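Local atomic coordinates of putative secreted endoglycosylceramidase (PDB entry 6JYZ), a protein that probably hydrolyses the glycosidic bond between sugar and ceramide in galactose-linked glycosphingolipids, as a glycoside hydrolase of family 5. Residues F71-A76 with W360-A365; Q172-P177 with E222-L227; Q199-L204 with V215-L220; W330-D335 with R344-A349; A412-T417 with G469-T474. All coordinates share one frame; numbering follows the deposited sequence.

Contact 1: residues F71-A76 with W360-A365; sequences FEAMAA and WSWTQA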
# COMPACT_ATOMS: atom_id res chain seq x y z
N PHE A 71 14.74 6.08 2.29
CA PHE A 71 14.07 5.92 3.57
C PHE A 71 14.37 7.10 4.49
O PHE A 71 13.50 7.52 5.27
CB PHE A 71 14.45 4.58 4.20
CG PHE A 71 13.95 3.42 3.35
CD1 PHE A 71 12.61 3.06 3.43
CD2 PHE A 71 14.76 2.73 2.45
CE1 PHE A 71 12.11 2.04 2.62
CE2 PHE A 71 14.27 1.71 1.63
CZ PHE A 71 12.92 1.39 1.72
N GLU A 72 15.58 7.71 4.40
CA GLU A 72 15.85 8.92 5.18
C GLU A 72 14.92 10.02 4.68
O GLU A 72 14.38 10.79 5.50
CB GLU A 72 17.33 9.29 4.97
CG GLU A 72 18.25 8.24 5.58
CD GLU A 72 19.73 8.32 5.14
OE1 GLU A 72 20.04 9.28 4.40
OE2 GLU A 72 20.52 7.47 5.59
N ALA A 73 14.71 10.16 3.37
CA ALA A 73 13.83 11.16 2.84
C ALA A 73 12.38 10.94 3.28
O ALA A 73 11.62 11.90 3.50
CB ALA A 73 13.95 11.27 1.34
N MET A 74 11.94 9.66 3.33
CA MET A 74 10.56 9.37 3.80
C MET A 74 10.42 9.80 5.25
O MET A 74 9.37 10.39 5.60
CB MET A 74 10.30 7.87 3.72
CG MET A 74 10.21 7.42 2.25
SD MET A 74 10.13 5.56 2.20
CE MET A 74 11.12 5.29 0.73
N ALA A 75 11.40 9.47 6.07
CA ALA A 75 11.33 9.86 7.49
C ALA A 75 11.30 11.39 7.62
O ALA A 75 10.70 11.89 8.58
CB ALA A 75 12.48 9.28 8.24
N ALA A 76 11.91 12.11 6.66
CA ALA A 76 11.92 13.57 6.73
C ALA A 76 10.59 14.16 6.34
O ALA A 76 10.40 15.40 6.53
CB ALA A 76 13.08 14.07 5.90
N TRP A 360 -0.00 6.65 -2.98
CA TRP A 360 0.57 6.16 -4.26
C TRP A 360 1.10 7.43 -4.96
O TRP A 360 0.24 8.20 -5.42
CB TRP A 360 -0.47 5.43 -5.11
CG TRP A 360 0.20 4.84 -6.31
CD1 TRP A 360 0.47 5.46 -7.51
CD2 TRP A 360 0.86 3.55 -6.36
NE1 TRP A 360 1.20 4.61 -8.31
CE2 TRP A 360 1.49 3.46 -7.61
CE3 TRP A 360 0.95 2.49 -5.47
CZ2 TRP A 360 2.21 2.32 -8.00
CZ3 TRP A 360 1.70 1.38 -5.82
CH2 TRP A 360 2.31 1.31 -7.07
N SER A 361 2.39 7.65 -5.09
CA SER A 361 3.48 6.77 -4.66
C SER A 361 4.73 7.60 -4.41
O SER A 361 4.79 8.80 -4.76
CB SER A 361 3.74 5.72 -5.70
OG SER A 361 4.28 6.32 -6.86
N TRP A 362 5.75 6.96 -3.87
CA TRP A 362 7.02 7.62 -3.59
C TRP A 362 7.69 8.07 -4.85
O TRP A 362 8.10 9.26 -4.96
CB TRP A 362 7.88 6.66 -2.78
CG TRP A 362 9.22 7.24 -2.41
CD1 TRP A 362 10.43 6.82 -2.85
CD2 TRP A 362 9.42 8.29 -1.48
NE1 TRP A 362 11.40 7.63 -2.30
CE2 TRP A 362 10.80 8.51 -1.45
CE3 TRP A 362 8.56 9.08 -0.70
CZ2 TRP A 362 11.37 9.53 -0.67
CZ3 TRP A 362 9.11 10.11 0.06
CH2 TRP A 362 10.50 10.31 0.05
N THR A 363 7.93 7.15 -5.80
CA THR A 363 8.59 7.53 -7.07
C THR A 363 7.96 6.75 -8.20
O THR A 363 7.60 5.55 -8.06
CB THR A 363 10.10 7.20 -7.10
OG1 THR A 363 10.35 5.88 -6.66
CG2 THR A 363 10.93 8.13 -6.22
N GLN A 364 7.89 7.35 -9.37
CA GLN A 364 7.54 6.68 -10.63
C GLN A 364 8.64 7.05 -11.63
O GLN A 364 8.86 8.24 -11.83
CB GLN A 364 6.17 7.14 -11.08
CG GLN A 364 5.79 6.45 -12.39
CD GLN A 364 4.33 6.64 -12.70
OE1 GLN A 364 3.97 7.45 -13.57
NE2 GLN A 364 3.50 5.87 -12.02
N ALA A 365 9.25 6.04 -12.26
CA ALA A 365 10.34 6.27 -13.20
C ALA A 365 9.81 6.48 -14.60
O ALA A 365 8.65 6.31 -14.96
CB ALA A 365 11.17 5.03 -13.23
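Met74 lays its side chain over one face of the Trp362 indole, and Ala73 meets the same indole at its edge. From Met74 CB the chain leaves beside the backbone N, with CG anti to the carbonyl carbon (chi1 -70°). That brings CG 3.5 Å from the centroid of the Trp362 six-membered ring and 7° off its normal, a CH-pi contact over the face. SD is farther off, 4.7 Å from the same centroid, a more distant Met-aromatic contact. A bend at chi3 returns the methyl to the indole, with Met74 CE 3.8 Å from Trp362 NE1; this methyl also lies over a face of Phe71. In the indole plane, Ala73 CB packs 3.7 Å from Trp362 CZ2. NE1 is bonded to Asp70 OD1 on the same helix, so the indole is probably held at face and N-H alike. A leucine in place of Trp362 would probably leave Asp70 OD1 without this donor and open a gap beside Met74 and Ala73. Val47 touches both Met74 and Trp362, while Phe71 packs on helix 100-115; the contact thus joins helix 68-75 to strand 38-47 of the family's (beta/alpha)8 barrel and to the loop after strand 356-359.

Contact 2: residues Q172-P177 with E222-L227; sequences QREASP and EPNPGL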
# COMPACT_ATOMS: atom_id res chain seq x y z
N GLN A 172 -7.98 0.60 -20.69
CA GLN A 172 -7.94 0.23 -19.27
C GLN A 172 -7.23 -1.12 -19.12
O GLN A 172 -7.63 -2.14 -19.68
CB GLN A 172 -9.38 0.08 -18.77
CG GLN A 172 -9.40 -0.21 -17.26
CD GLN A 172 -10.68 -0.75 -16.69
OE1 GLN A 172 -11.76 -0.61 -17.28
NE2 GLN A 172 -10.56 -1.44 -15.55
N ARG A 173 -6.13 -1.13 -18.34
CA ARG A 173 -5.26 -2.31 -18.32
C ARG A 173 -5.95 -3.59 -17.89
O ARG A 173 -5.65 -4.69 -18.39
CB ARG A 173 -4.04 -1.99 -17.44
CG ARG A 173 -4.36 -1.81 -15.96
CD ARG A 173 -3.19 -1.27 -15.16
NE ARG A 173 -3.62 -0.99 -13.80
CZ ARG A 173 -3.00 -0.17 -12.96
NH1 ARG A 173 -1.81 0.30 -13.33
NH2 ARG A 173 -3.54 0.11 -11.78
N GLU A 174 -6.92 -3.48 -16.98
CA GLU A 174 -7.62 -4.66 -16.49
C GLU A 174 -8.69 -5.17 -17.47
O GLU A 174 -9.08 -6.33 -17.33
CB GLU A 174 -8.35 -4.38 -15.18
CG GLU A 174 -7.45 -4.01 -14.00
CD GLU A 174 -7.02 -2.59 -13.97
OE1 GLU A 174 -7.51 -1.74 -14.75
OE2 GLU A 174 -6.14 -2.30 -13.07
N ALA A 175 -9.05 -4.35 -18.45
CA ALA A 175 -10.17 -4.73 -19.33
C ALA A 175 -9.70 -5.48 -20.57
O ALA A 175 -10.14 -5.20 -21.68
CB ALA A 175 -10.91 -3.43 -19.70
N SER A 176 -8.81 -6.45 -20.38
CA SER A 176 -8.28 -7.26 -21.43
C SER A 176 -8.73 -8.68 -21.19
O SER A 176 -8.65 -9.22 -20.06
CB SER A 176 -6.79 -7.06 -21.32
OG SER A 176 -6.08 -8.22 -21.45
N PRO A 177 -9.25 -9.40 -22.21
CA PRO A 177 -9.59 -10.82 -22.06
C PRO A 177 -8.40 -11.63 -21.52
O PRO A 177 -8.64 -12.47 -20.68
CB PRO A 177 -10.02 -11.21 -23.50
CG PRO A 177 -10.65 -9.87 -24.02
CD PRO A 177 -9.64 -8.82 -23.53
N GLU A 222 -4.88 -5.38 -5.32
CA GLU A 222 -6.04 -5.18 -6.23
C GLU A 222 -6.37 -6.45 -7.00
O GLU A 222 -6.39 -6.44 -8.26
CB GLU A 222 -5.78 -4.00 -7.16
CG GLU A 222 -5.65 -2.72 -6.38
CD GLU A 222 -5.67 -1.44 -7.20
OE1 GLU A 222 -5.46 -1.52 -8.41
OE2 GLU A 222 -5.79 -0.32 -6.60
N PRO A 223 -6.77 -7.53 -6.32
CA PRO A 223 -7.07 -8.76 -7.08
C PRO A 223 -8.16 -8.49 -8.12
O PRO A 223 -9.20 -7.93 -7.78
CB PRO A 223 -7.52 -9.75 -6.01
CG PRO A 223 -6.91 -9.22 -4.74
CD PRO A 223 -6.91 -7.69 -4.87
N ASN A 224 -7.92 -8.87 -9.37
CA ASN A 224 -8.93 -8.59 -10.36
C ASN A 224 -10.09 -9.61 -10.26
O ASN A 224 -9.89 -10.73 -9.74
CB ASN A 224 -8.37 -8.61 -11.77
CG ASN A 224 -7.43 -7.46 -12.11
OD1 ASN A 224 -6.85 -6.71 -11.20
ND2 ASN A 224 -7.16 -7.27 -13.35
N PRO A 225 -11.28 -9.32 -10.77
CA PRO A 225 -12.38 -10.28 -10.71
C PRO A 225 -12.15 -11.58 -11.47
O PRO A 225 -12.83 -12.56 -11.22
CB PRO A 225 -13.57 -9.48 -11.29
CG PRO A 225 -13.23 -8.05 -10.99
CD PRO A 225 -11.72 -7.98 -11.19
N GLY A 226 -11.19 -11.58 -12.43
CA GLY A 226 -11.10 -12.74 -13.31
C GLY A 226 -12.31 -12.76 -14.25
O GLY A 226 -12.63 -11.77 -14.89
N LEU A 227 -12.88 -13.94 -14.36
CA LEU A 227 -14.08 -14.14 -15.18
C LEU A 227 -15.33 -14.23 -14.35
O LEU A 227 -16.32 -14.86 -14.74
CB LEU A 227 -13.91 -15.35 -16.12
CG LEU A 227 -12.76 -15.19 -17.13
CD1 LEU A 227 -12.57 -16.50 -17.92
CD2 LEU A 227 -12.99 -14.06 -18.07
O HOH W 1 -6.41 -0.68 -10.88
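Glu174 and Asn224 pack against each other, and a water ties Arg173 and Glu174 to Glu222, in a mainly polar contact between two loops, one following strand 119-124 and the other strand 214-218. Direct packing is modest: Glu174 CG lies 3.9 Å from Asn224 CG, the two side chains cross at about a right angle, and carboxylate and amide planes are 49° apart. Bent at chi2 (81°), the Glu174 chain turns its carboxylate back to its own loop. There Arg173 NE donates to Glu174 OE2 at 2.9 Å through a nearly straight hydrogen bond (172°) that is part of a salt bridge, arriving from above the carboxylate plane, and Gln172 NE2 donates to Glu174 OE1 at 3.2 Å. The water accepts from Arg173 NH2 and donates both to Glu174 OE2, 2.7 Å away, and to Glu222 OE1, 2.8 Å away. It spans a gap too wide for direct contact, Arg173 NH2 and Glu222 OE1 being 4.2 Å apart. Trp151 holds Arg173 by a cation-pi contact, and Glu222 OE2 is bonded to His292 ND1 and Ser269 OG. Glu222 and Pro223 belong to the Asn-Glu-Pro signature of family 5, whose glutamate acts as acid/base in relatives, so Glu222 probably does the same here. Both loops follow strands of the (beta/alpha)8 barrel at their C-terminal ends, where the family has its active-site cleft.

Contact 3: residues Q199-L204 with V215-L220; sequences QTWARL and VGYDLL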
# COMPACT_ATOMS: atom_id res chain seq x y z
N GLN A 199 2.60 -21.07 -1.50
CA GLN A 199 3.88 -21.54 -0.98
C GLN A 199 4.90 -20.43 -0.99
O GLN A 199 5.68 -20.31 -0.03
CB GLN A 199 4.32 -22.74 -1.80
CG GLN A 199 5.75 -23.18 -1.42
CD GLN A 199 6.17 -24.44 -2.13
OE1 GLN A 199 6.45 -24.45 -3.32
NE2 GLN A 199 6.13 -25.49 -1.40
N THR A 200 4.95 -19.60 -2.02
CA THR A 200 5.87 -18.47 -2.06
C THR A 200 5.61 -17.51 -0.88
O THR A 200 6.55 -17.05 -0.22
CB THR A 200 5.79 -17.76 -3.43
OG1 THR A 200 6.27 -18.69 -4.40
CG2 THR A 200 6.57 -16.46 -3.45
N TRP A 201 4.34 -17.22 -0.59
CA TRP A 201 4.03 -16.38 0.56
C TRP A 201 4.51 -17.02 1.85
O TRP A 201 5.06 -16.34 2.71
CB TRP A 201 2.51 -16.13 0.69
CG TRP A 201 2.11 -14.73 0.33
CD1 TRP A 201 1.14 -14.34 -0.56
CD2 TRP A 201 2.66 -13.51 0.89
NE1 TRP A 201 1.04 -12.97 -0.58
CE2 TRP A 201 1.99 -12.42 0.30
CE3 TRP A 201 3.70 -13.25 1.82
CZ2 TRP A 201 2.29 -11.09 0.62
CZ3 TRP A 201 4.00 -11.93 2.09
CH2 TRP A 201 3.33 -10.85 1.48
N ALA A 202 4.30 -18.32 2.03
CA ALA A 202 4.76 -19.00 3.25
C ALA A 202 6.28 -18.88 3.38
O ALA A 202 6.79 -18.55 4.48
CB ALA A 202 4.32 -20.44 3.21
N ARG A 203 6.98 -19.09 2.27
CA ARG A 203 8.46 -19.01 2.30
C ARG A 203 8.87 -17.60 2.66
O ARG A 203 9.83 -17.40 3.42
CB ARG A 203 9.01 -19.42 0.93
CG ARG A 203 8.87 -20.92 0.71
CD ARG A 203 9.18 -21.23 -0.74
NE ARG A 203 9.26 -22.69 -0.90
CZ ARG A 203 9.57 -23.24 -2.05
NH1 ARG A 203 9.61 -22.58 -3.18
NH2 ARG A 203 9.83 -24.56 -2.04
N LEU A 204 8.20 -16.56 2.13
CA LEU A 204 8.58 -15.19 2.46
C LEU A 204 8.24 -14.85 3.89
O LEU A 204 9.06 -14.18 4.56
CB LEU A 204 7.87 -14.25 1.46
CG LEU A 204 8.24 -12.77 1.64
CD1 LEU A 204 9.75 -12.55 1.47
CD2 LEU A 204 7.47 -11.91 0.67
N VAL A 215 5.18 -5.05 9.44
CA VAL A 215 3.80 -4.99 9.91
C VAL A 215 3.09 -6.31 9.64
O VAL A 215 2.41 -6.87 10.46
CB VAL A 215 3.07 -3.88 9.13
CG1 VAL A 215 1.58 -3.80 9.60
CG2 VAL A 215 3.77 -2.53 9.26
N GLY A 216 3.30 -6.77 8.40
CA GLY A 216 2.59 -7.92 7.89
C GLY A 216 2.51 -7.86 6.38
O GLY A 216 3.35 -7.23 5.73
N TYR A 217 1.47 -8.57 5.90
CA TYR A 217 1.53 -9.08 4.54
C TYR A 217 0.25 -8.64 3.82
O TYR A 217 -0.84 -9.04 4.26
CB TYR A 217 1.52 -10.62 4.58
CG TYR A 217 2.42 -11.20 5.64
CD1 TYR A 217 3.77 -11.08 5.58
CD2 TYR A 217 1.81 -11.85 6.70
CE1 TYR A 217 4.59 -11.65 6.63
CE2 TYR A 217 2.55 -12.41 7.72
CZ TYR A 217 3.93 -12.33 7.63
OH TYR A 217 4.66 -12.91 8.66
N ASP A 218 0.38 -7.86 2.76
CA ASP A 218 -0.75 -7.48 1.90
C ASP A 218 -0.78 -8.56 0.82
O ASP A 218 0.05 -8.60 -0.10
CB ASP A 218 -0.54 -6.04 1.40
CG ASP A 218 -1.72 -5.43 0.67
OD1 ASP A 218 -2.68 -6.16 0.26
OD2 ASP A 218 -1.64 -4.22 0.46
N LEU A 219 -1.76 -9.48 0.98
CA LEU A 219 -1.68 -10.77 0.32
C LEU A 219 -1.66 -10.72 -1.20
O LEU A 219 -0.95 -11.48 -1.84
CB LEU A 219 -2.83 -11.66 0.79
CG LEU A 219 -2.81 -11.93 2.29
CD1 LEU A 219 -4.07 -12.77 2.65
CD2 LEU A 219 -1.55 -12.70 2.69
N LEU A 220 -2.46 -9.81 -1.78
CA LEU A 220 -2.36 -9.58 -3.22
C LEU A 220 -2.92 -8.21 -3.52
O LEU A 220 -4.09 -7.91 -3.10
CB LEU A 220 -3.14 -10.65 -4.00
CG LEU A 220 -3.04 -10.57 -5.53
CD1 LEU A 220 -1.60 -10.70 -6.00
CD2 LEU A 220 -3.90 -11.64 -6.13
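One face of the Trp201 indole carries Tyr217 CB and Leu219 CD2, while two backbone carbonyl oxygens sit at its edge. Over the six-membered ring, Tyr217 CB is 4.0 Å from the centroid, a CH-pi contact. Leu219 CD2 lies 4.2 Å above the indole plane, offset toward the rim. The Tyr217 ring continues alongside, its CD1 3.6 Å from Trp201 CZ3, but with planes at 66° and centroids 5.5 Å apart the rings meet obliquely and do not stack. At the edge, Asp218 O approaches Trp201 CZ2 to 3.4 Å, and a little farther round, Trp201 NE1 donates to Leu219 O at 2.8 Å. This bond is straight (169°), and the donor lies in the carbonyl plane, on a lone pair. Trp201 has an unusual chi1 of -108°, close to eclipsed, which suggests that the bond and the packing together hold it there. Strand 214-218 ends here, and helix 193-206 packs against it as one of the outer helices of the family's barrel. Beyond the pair, Tyr217 OH is bonded to Glu252 OE2, and Asp218, whose CB points away from the helix segment, forms a salt bridge through OD2 with Arg83 NE. With all four touching residues buried, the N-H of Trp201 and the carbonyl of Leu219 satisfy each other in a largely apolar interface, which would favour a fixed orientation of the indole.

Contact 4: residues W330-D335 with R344-A349; sequences WGWFGD and RRFVDA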
# COMPACT_ATOMS: atom_id res chain seq x y z
N TRP A 330 -3.88 5.46 -1.95
CA TRP A 330 -4.73 6.63 -2.21
C TRP A 330 -3.83 7.64 -2.84
O TRP A 330 -2.59 7.57 -2.74
CB TRP A 330 -5.36 7.13 -0.91
CG TRP A 330 -4.38 7.74 0.05
CD1 TRP A 330 -3.62 7.09 1.01
CD2 TRP A 330 -4.15 9.16 0.22
NE1 TRP A 330 -2.90 8.00 1.75
CE2 TRP A 330 -3.21 9.26 1.29
CE3 TRP A 330 -4.61 10.30 -0.43
CZ2 TRP A 330 -2.82 10.51 1.78
CZ3 TRP A 330 -4.25 11.54 0.08
CH2 TRP A 330 -3.36 11.63 1.17
N GLY A 331 -4.40 8.60 -3.56
CA GLY A 331 -3.54 9.64 -4.12
C GLY A 331 -4.29 10.41 -5.19
O GLY A 331 -5.32 9.97 -5.69
N TRP A 332 -3.73 11.60 -5.48
CA TRP A 332 -4.19 12.45 -6.59
C TRP A 332 -3.05 12.62 -7.55
O TRP A 332 -1.88 12.62 -7.16
CB TRP A 332 -4.71 13.82 -6.08
CG TRP A 332 -6.17 13.70 -5.74
CD1 TRP A 332 -7.22 14.09 -6.53
CD2 TRP A 332 -6.79 13.13 -4.56
NE1 TRP A 332 -8.42 13.78 -5.93
CE2 TRP A 332 -8.18 13.18 -4.72
CE3 TRP A 332 -6.32 12.57 -3.35
CZ2 TRP A 332 -9.10 12.68 -3.80
CZ3 TRP A 332 -7.22 12.11 -2.41
CH2 TRP A 332 -8.59 12.15 -2.63
N PHE A 333 -3.39 12.75 -8.84
CA PHE A 333 -2.41 12.57 -9.92
C PHE A 333 -2.33 13.77 -10.87
O PHE A 333 -1.53 13.70 -11.81
CB PHE A 333 -2.73 11.27 -10.69
CG PHE A 333 -2.79 10.08 -9.74
CD1 PHE A 333 -1.61 9.60 -9.19
CD2 PHE A 333 -4.03 9.52 -9.39
CE1 PHE A 333 -1.66 8.59 -8.22
CE2 PHE A 333 -4.05 8.46 -8.47
CZ PHE A 333 -2.86 8.00 -7.92
N GLY A 334 -3.15 14.77 -10.62
CA GLY A 334 -3.16 15.96 -11.51
C GLY A 334 -2.40 17.11 -10.86
O GLY A 334 -1.43 16.96 -10.13
N ASP A 335 -2.88 18.31 -11.21
CA ASP A 335 -2.20 19.54 -10.80
C ASP A 335 -2.45 19.81 -9.32
O ASP A 335 -3.61 19.95 -8.92
CB ASP A 335 -2.80 20.71 -11.61
CG ASP A 335 -2.19 22.06 -11.34
OD1 ASP A 335 -1.31 22.21 -10.44
OD2 ASP A 335 -2.47 22.92 -12.22
N ARG A 344 -6.03 17.49 1.18
CA ARG A 344 -6.29 17.96 2.51
C ARG A 344 -7.52 17.31 3.10
O ARG A 344 -7.49 16.91 4.27
CB ARG A 344 -6.40 19.50 2.42
CG ARG A 344 -6.71 20.13 3.79
CD ARG A 344 -6.82 21.66 3.59
NE ARG A 344 -7.29 22.33 4.78
CZ ARG A 344 -7.17 23.65 5.00
NH1 ARG A 344 -6.56 24.43 4.11
NH2 ARG A 344 -7.66 24.17 6.12
N ARG A 345 -8.60 17.24 2.34
CA ARG A 345 -9.80 16.58 2.81
C ARG A 345 -9.53 15.10 3.18
O ARG A 345 -10.08 14.58 4.13
CB ARG A 345 -10.92 16.61 1.73
CG ARG A 345 -11.56 18.01 1.63
CD ARG A 345 -12.36 18.12 0.34
NE ARG A 345 -13.45 17.16 0.27
CZ ARG A 345 -14.04 16.78 -0.85
NH1 ARG A 345 -13.68 17.38 -1.99
NH2 ARG A 345 -15.05 15.91 -0.85
N PHE A 346 -8.68 14.44 2.35
CA PHE A 346 -8.35 13.05 2.64
C PHE A 346 -7.64 12.87 3.99
O PHE A 346 -8.01 12.03 4.77
CB PHE A 346 -7.57 12.51 1.45
CG PHE A 346 -7.45 11.01 1.51
CD1 PHE A 346 -6.53 10.35 2.33
CD2 PHE A 346 -8.30 10.22 0.72
CE1 PHE A 346 -6.45 8.97 2.39
CE2 PHE A 346 -8.20 8.82 0.77
CZ PHE A 346 -7.30 8.21 1.62
N VAL A 347 -6.58 13.69 4.16
CA VAL A 347 -5.88 13.61 5.46
C VAL A 347 -6.80 13.94 6.64
O VAL A 347 -6.76 13.27 7.68
CB VAL A 347 -4.61 14.47 5.40
CG1 VAL A 347 -3.92 14.45 6.79
CG2 VAL A 347 -3.67 13.99 4.32
N ASP A 348 -7.67 14.95 6.43
CA ASP A 348 -8.62 15.25 7.49
C ASP A 348 -9.47 14.06 7.84
O ASP A 348 -9.73 13.80 9.00
CB ASP A 348 -9.58 16.39 7.09
CG ASP A 348 -8.97 17.78 6.94
OD1 ASP A 348 -7.78 18.00 7.23
OD2 ASP A 348 -9.74 18.67 6.39
N ALA A 349 -9.91 13.30 6.80
CA ALA A 349 -10.75 12.15 7.07
C ALA A 349 -9.95 10.99 7.71
O ALA A 349 -10.47 10.27 8.54
CB ALA A 349 -11.38 11.72 5.74
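Trp330 and Phe346 form the tight part of this contact, an offset stack with the tryptophan six-membered ring and the phenylalanine ring 3.8 Å apart between centroids and their planes only 8° from parallel. Trp330 CG sits in the crowded position between backbone N and carbonyl carbon (chi1 69°), which turns the indole onto the helix. The surroundings of the stack are looser. Val347 CG2 touches Trp330 CH2 obliquely at 3.9 Å, and Trp332 CZ3 brings its edge 3.8 Å from Phe346 CD2, with planes at 71°; Trp332 NE1 is spent on Gln296 O. All four touching residues are buried, and exposure begins only at Phe333, Asp335 and Arg344, which take no part. An alanine at Trp330 would probably strip Phe346 of its stacking partner and Val347 CG2 of its indole neighbour. The aromatic cluster packs the chain leaving strand 326-330 against helix 336-353, with Phe311 of helix 307-321 edge-to-face to Phe346, Trp359 edge-to-face to Trp330, and Leu405 of helix 399-405 against the indole of Trp330.

Contact 5: residues A412-T417 with G469-T474; sequences AAPGLT and GEYSVT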
# COMPACT_ATOMS: atom_id res chain seq x y z
N ALA A 412 2.23 6.93 17.78
CA ALA A 412 1.85 5.96 18.78
C ALA A 412 1.33 6.69 20.00
O ALA A 412 2.00 7.65 20.46
CB ALA A 412 3.01 5.04 19.14
N ALA A 413 0.17 6.29 20.51
CA ALA A 413 -0.40 7.00 21.64
C ALA A 413 -1.27 6.08 22.41
O ALA A 413 -2.11 5.37 21.80
CB ALA A 413 -1.16 8.18 21.20
N PRO A 414 -1.15 5.94 23.73
CA PRO A 414 -1.95 4.98 24.48
C PRO A 414 -3.39 5.44 24.60
O PRO A 414 -3.69 6.59 24.96
CB PRO A 414 -1.29 4.95 25.89
CG PRO A 414 -0.74 6.28 26.00
CD PRO A 414 -0.24 6.72 24.61
N GLY A 415 -4.36 4.59 24.30
CA GLY A 415 -5.76 4.95 24.44
C GLY A 415 -6.10 6.16 23.61
O GLY A 415 -6.93 6.95 24.04
N LEU A 416 -5.59 6.32 22.37
CA LEU A 416 -5.94 7.44 21.53
C LEU A 416 -7.45 7.50 21.32
O LEU A 416 -8.06 6.47 21.01
CB LEU A 416 -5.25 7.23 20.18
CG LEU A 416 -5.38 8.33 19.18
CD1 LEU A 416 -4.67 9.63 19.61
CD2 LEU A 416 -4.82 7.84 17.84
N THR A 417 -8.04 8.69 21.46
CA THR A 417 -9.47 8.86 21.23
C THR A 417 -9.77 9.82 20.11
O THR A 417 -10.86 9.65 19.50
CB THR A 417 -10.24 9.22 22.50
OG1 THR A 417 -9.67 10.44 22.96
CG2 THR A 417 -10.19 8.14 23.57
N GLY A 469 -3.36 8.41 32.03
CA GLY A 469 -4.75 8.79 32.19
C GLY A 469 -5.17 9.67 31.00
O GLY A 469 -4.61 9.54 29.90
N GLU A 470 -6.11 10.57 31.20
CA GLU A 470 -6.51 11.48 30.15
C GLU A 470 -5.33 12.35 29.78
O GLU A 470 -4.64 12.89 30.70
CB GLU A 470 -7.64 12.39 30.60
CG GLU A 470 -8.99 11.70 30.73
CD GLU A 470 -10.16 12.68 30.89
OE1 GLU A 470 -9.92 13.87 31.15
OE2 GLU A 470 -11.30 12.21 30.76
N TYR A 471 -5.14 12.69 28.53
CA TYR A 471 -4.11 13.59 28.09
C TYR A 471 -4.47 14.28 26.79
O TYR A 471 -5.36 13.77 26.07
CB TYR A 471 -2.76 12.88 27.93
CG TYR A 471 -2.81 11.82 26.82
CD1 TYR A 471 -2.52 12.17 25.49
CD2 TYR A 471 -3.21 10.54 27.11
CE1 TYR A 471 -2.70 11.22 24.47
CE2 TYR A 471 -3.35 9.57 26.10
CZ TYR A 471 -3.12 9.95 24.81
OH TYR A 471 -3.24 8.96 23.82
N SER A 472 -3.82 15.35 26.46
CA SER A 472 -3.99 15.94 25.15
C SER A 472 -2.72 16.65 24.78
O SER A 472 -1.94 17.12 25.64
CB SER A 472 -5.19 16.84 25.06
OG SER A 472 -5.00 17.96 25.99
N VAL A 473 -2.46 16.77 23.50
CA VAL A 473 -1.34 17.51 22.95
C VAL A 473 -1.88 18.34 21.83
O VAL A 473 -2.29 17.78 20.77
CB VAL A 473 -0.17 16.62 22.45
CG1 VAL A 473 0.94 17.51 21.96
CG2 VAL A 473 0.27 15.66 23.52
N THR A 474 -1.99 19.66 21.96
CA THR A 474 -2.69 20.49 20.99
C THR A 474 -1.81 21.68 20.66
O THR A 474 -0.85 22.10 21.33
CB THR A 474 -4.20 20.62 21.33
OG1 THR A 474 -4.32 21.28 22.56
CG2 THR A 474 -5.03 19.36 21.55
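Tyr471 reaches across to Pro414 by one hydrogen bond, with packing around it. The polar part is Tyr471 OH donating to Pro414 O at 2.7 Å. Tyr471 CG lies between its backbone N and carbonyl carbon (chi1 65°), which sends the phenol across to the turn. The acceptor lies in the ring plane, at its edge, so that Tyr471 CE2 is also 3.2 Å from Pro414 O. Seen from the carbonyl the approach is less regular: the donor stands 43° above the carbonyl plane, off the lone pairs, at a C=O...donor angle of 131°. The apolar part is lighter. Ala413 CB is 4.5 Å from Tyr471 CZ, and Pro414 CG 4.2 Å from Tyr471 CE2, while Ile432 of strand 431-437 touches both Pro414 and Tyr471. Backbone shape supplies the third element: Ala413 to Leu416 make a type II beta turn, with Gly415 at positive phi, between strands 409-414 and 416-420. The two strands run in different sheets, consistent with a C-terminal beta-sandwich, and strand 471-475 lies in the sheet of the second. A buried phenol hydroxyl would be costly without a partner; here a turn carbonyl accepts its hydrogen bond, which probably helps fix the turn linking the sheets.

In the fold
Contacts 1 to 4 all lie in the family 5 catalytic region, and contacts 1 and 4 adjoin: their centres are 16 Å apart and Trp360 N probably donates to Trp330 O at 2.8 Å, where the neighbouring parallel strands 326-330 and 356-359 end. Contacts 2 and 3 share the chain from strand 214-218 into the loop with Glu222, their centres 22 Å apart, so the strand packed from outside by a helix leads directly into the probable active site. In contact 2 the side chain of Glu174 is about 4 Å from a bound PE4, probably from the crystallisation liquor; such molecules often mark pockets, here perhaps the cleft beside Glu222. Contact 5 stands apart among the C-terminal strands, its centre 44 Å from that of contact 2.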